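Local atomic coordinates of UDP-N-Acetylenolpyruvylglucosamine Reductase (Thermus caldophilus, PDB entry 2GQT), a protein that catalyses the NADPH-dependent, FAD-mediated reduction of UDP-N-acetylenolpyruvylglucosamine to UDP-N-acetylmuramate, a step in building the peptidoglycan of the bacterial cell wall. Residues 249-252 with 253-257. Residues are numbered along the deposited sequence; the frame is centred on the assembly and turned at random.
Sequences ELVR and RVQEE
In the amphipathic alpha-helix 244-257, Val251 and Gln255 sit one turn apart and point their side chains the same way. CG1 of Val251 lies alongside the carboxamide of Gln255, 3.7 Å from its OE1 and 3.8 Å from its CD. With CG beside its own backbone N (chi1 -68°), Gln255 leans back over the preceding turn, and its CG rests 3.3 Å from Val251 O. NE2 donates a hydrogen bond to Leu260 O in the loop that follows, which helps set the turn of the carboxamide.

Four successive bonds, each from an amide N to the carbonyl four residues back, hold this part of the helix backbone. Arg253 N reaches Glu249 O at 2.9 Å, Val254 N and Gln255 N take the carbonyls of Leu250 and Val251, and Glu256 N closes on Arg252 O at 2.9 Å with a more bent N-H angle of 140°. On the buried flank, CG2 of Val254 approaches Leu250 O at 3.5 Å; Leu250 and Val254 both pack on Ile228, while Leu250 and Val251 meet Ile236. On the solvent side, the Arg252 chain bends at chi3 (-55°) and lays one guanidinium face over Glu249 CA, while CG of Arg253 passes 3.2 Å from Glu249 O. Aliphatic residues facing strands 226-228 and 236-238, with charged ones turned outward, are typical of an amphipathic helix packed on beta-strands, here in the C-terminal domain of MurB.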
ATOM      1  N   GLU A 249      -4.500  20.438  -4.778  1.00 13.33           N
ATOM      2  CA  GLU A 249      -4.801  21.412  -5.821  1.00 13.43           C
ATOM      3  C   GLU A 249      -4.594  20.817  -7.213  1.00 12.46           C
ATOM      4  O   GLU A 249      -5.423  20.998  -8.104  1.00 12.44           O
ATOM      5  CB  GLU A 249      -3.955  22.663  -5.648  1.00 14.34           C
ATOM      6  CG  GLU A 249      -4.398  23.800  -6.549  1.00 16.15           C
ATOM      7  CD  GLU A 249      -3.695  25.101  -6.251  1.00 18.59           C
ATOM      8  OE1 GLU A 249      -3.517  25.905  -7.189  1.00 21.08           O
ATOM      9  OE2 GLU A 249      -3.312  25.321  -5.083  1.00 20.37           O
ATOM     10  N   LEU A 250      -3.499  20.091  -7.396  1.00 11.70           N
ATOM     11  CA  LEU A 250      -3.247  19.419  -8.656  1.00 11.84           C
ATOM     12  C   LEU A 250      -4.309  18.366  -8.976  1.00 11.42           C
ATOM     13  O   LEU A 250      -4.746  18.251 -10.123  1.00 11.45           O
ATOM     14  CB  LEU A 250      -1.861  18.798  -8.630  1.00 12.49           C
ATOM     15  CG  LEU A 250      -1.313  18.240  -9.928  1.00 14.04           C
ATOM     16  CD1 LEU A 250      -1.344  19.278 -11.056  1.00 15.24           C
ATOM     17  CD2 LEU A 250       0.092  17.730  -9.686  1.00 16.35           C
ATOM     18  N   VAL A 251      -4.726  17.613  -7.955  1.00 10.43           N
ATOM     19  CA  VAL A 251      -5.827  16.659  -8.101  1.00 11.02           C
ATOM     20  C   VAL A 251      -7.095  17.358  -8.614  1.00 11.23           C
ATOM     21  O   VAL A 251      -7.738  16.885  -9.563  1.00 11.37           O
ATOM     22  CB  VAL A 251      -6.084  15.905  -6.773  1.00 11.03           C
ATOM     23  CG1 VAL A 251      -7.407  15.165  -6.795  1.00 11.79           C
ATOM     24  CG2 VAL A 251      -4.944  14.924  -6.504  1.00 11.54           C
ATOM     25  N   ARG A 252      -7.446  18.478  -7.990  1.00 12.00           N
ATOM     26  CA  ARG A 252      -8.617  19.240  -8.409  1.00 12.43           C
ATOM     27  C   ARG A 252      -8.481  19.747  -9.845  1.00 11.92           C
ATOM     28  O   ARG A 252      -9.455  19.772 -10.596  1.00 12.54           O
ATOM     29  CB  ARG A 252      -8.882  20.391  -7.447  1.00 12.60           C
ATOM     30  CG  ARG A 252      -9.425  19.949  -6.100  1.00 13.99           C
ATOM     31  CD  ARG A 252     -10.012  21.122  -5.325  1.00 15.01           C
ATOM     32  NE  ARG A 252      -9.046  22.205  -5.161  1.00 15.83           N
ATOM     33  CZ  ARG A 252      -8.123  22.259  -4.204  1.00 16.13           C
ATOM     34  NH1 ARG A 252      -8.022  21.288  -3.303  1.00 16.55           N
ATOM     35  NH2 ARG A 252      -7.296  23.291  -4.147  1.00 16.99           N
ATOM     36  N   ARG A 253      -7.269  20.134 -10.234  1.00 11.50           N
ATOM     37  CA  ARG A 253      -7.028  20.582 -11.599  1.00 11.79           C
ATOM     38  C   ARG A 253      -7.293  19.470 -12.609  1.00 11.06           C
ATOM     39  O   ARG A 253      -7.893  19.713 -13.657  1.00 11.59           O
ATOM     40  CB  ARG A 253      -5.605  21.113 -11.735  1.00 12.49           C
ATOM     41  CG  ARG A 253      -5.362  22.417 -10.974  1.00 15.02           C
ATOM     42  CD  ARG A 253      -5.705  23.611 -11.834  1.00 18.61           C
ATOM     43  NE  ARG A 253      -4.646  23.826 -12.814  1.00 20.80           N
ATOM     44  CZ  ARG A 253      -4.854  24.141 -14.082  1.00 21.18           C
ATOM     45  NH1 ARG A 253      -6.101  24.257 -14.539  1.00 20.78           N
ATOM     46  NH2 ARG A 253      -3.815  24.314 -14.893  1.00 20.39           N
ATOM     47  N   VAL A 254      -6.879  18.247 -12.282  1.00 10.39           N
ATOM     48  CA  VAL A 254      -7.171  17.103 -13.151  1.00 10.82           C
ATOM     49  C   VAL A 254      -8.677  16.855 -13.212  1.00 11.34           C
ATOM     50  O   VAL A 254      -9.226  16.616 -14.283  1.00 11.45           O
ATOM     51  CB  VAL A 254      -6.424  15.800 -12.718  1.00 10.41           C
ATOM     52  CG1 VAL A 254      -6.871  14.597 -13.562  1.00 11.68           C
ATOM     53  CG2 VAL A 254      -4.920  15.990 -12.814  1.00 11.12           C
ATOM     54  N   GLN A 255      -9.330  16.926 -12.056  1.00 11.83           N
ATOM     55  CA  GLN A 255     -10.757  16.653 -11.961  1.00 12.91           C
ATOM     56  C   GLN A 255     -11.625  17.717 -12.644  1.00 13.00           C
ATOM     57  O   GLN A 255     -12.771  17.443 -13.009  1.00 13.37           O
ATOM     58  CB  GLN A 255     -11.150  16.451 -10.501  1.00 13.03           C
ATOM     59  CG  GLN A 255     -10.568  15.168  -9.909  1.00 13.05           C
ATOM     60  CD  GLN A 255     -10.874  14.998  -8.435  1.00 13.08           C
ATOM     61  OE1 GLN A 255     -10.958  15.970  -7.692  1.00 14.39           O
ATOM     62  NE2 GLN A 255     -11.026  13.742  -8.005  1.00 14.19           N
ATOM     63  N   GLU A 256     -11.092  18.928 -12.824  1.00 13.12           N
ATOM     64  CA  GLU A 256     -11.773  19.947 -13.646  1.00 13.71           C
ATOM     65  C   GLU A 256     -11.886  19.454 -15.097  1.00 12.80           C
ATOM     66  O   GLU A 256     -12.863  19.766 -15.784  1.00 13.01           O
ATOM     67  CB  GLU A 256     -11.065  21.315 -13.556  1.00 13.84           C
ATOM     68  CG  GLU A 256     -11.791  22.462 -14.265  1.00 15.59           C
ATOM     69  CD  GLU A 256     -11.196  23.824 -13.965  1.00 16.61           C
ATOM     70  OE1 GLU A 256     -11.245  24.261 -12.789  1.00 20.73           O
ATOM     71  OE2 GLU A 256     -10.699  24.468 -14.912  1.00 18.52           O
ATOM     72  N   GLU A 257     -10.921  18.654 -15.547  1.00 12.65           N
ATOM     73  CA  GLU A 257     -10.851  18.178 -16.937  1.00 12.59           C
ATOM     74  C   GLU A 257     -11.393  16.781 -17.197  1.00 13.26           C
ATOM     75  O   GLU A 257     -11.853  16.494 -18.310  1.00 13.49           O
ATOM     76  CB  GLU A 257      -9.402  18.186 -17.422  1.00 12.02           C
ATOM     77  CG  GLU A 257      -8.738  19.546 -17.393  1.00 11.50           C
ATOM     78  CD  GLU A 257      -9.541  20.595 -18.147  1.00 11.22           C
ATOM     79  OE1 GLU A 257      -9.819  20.390 -19.344  1.00 12.17           O
ATOM     80  OE2 GLU A 257      -9.879  21.618 -17.537  1.00 12.51           O
TER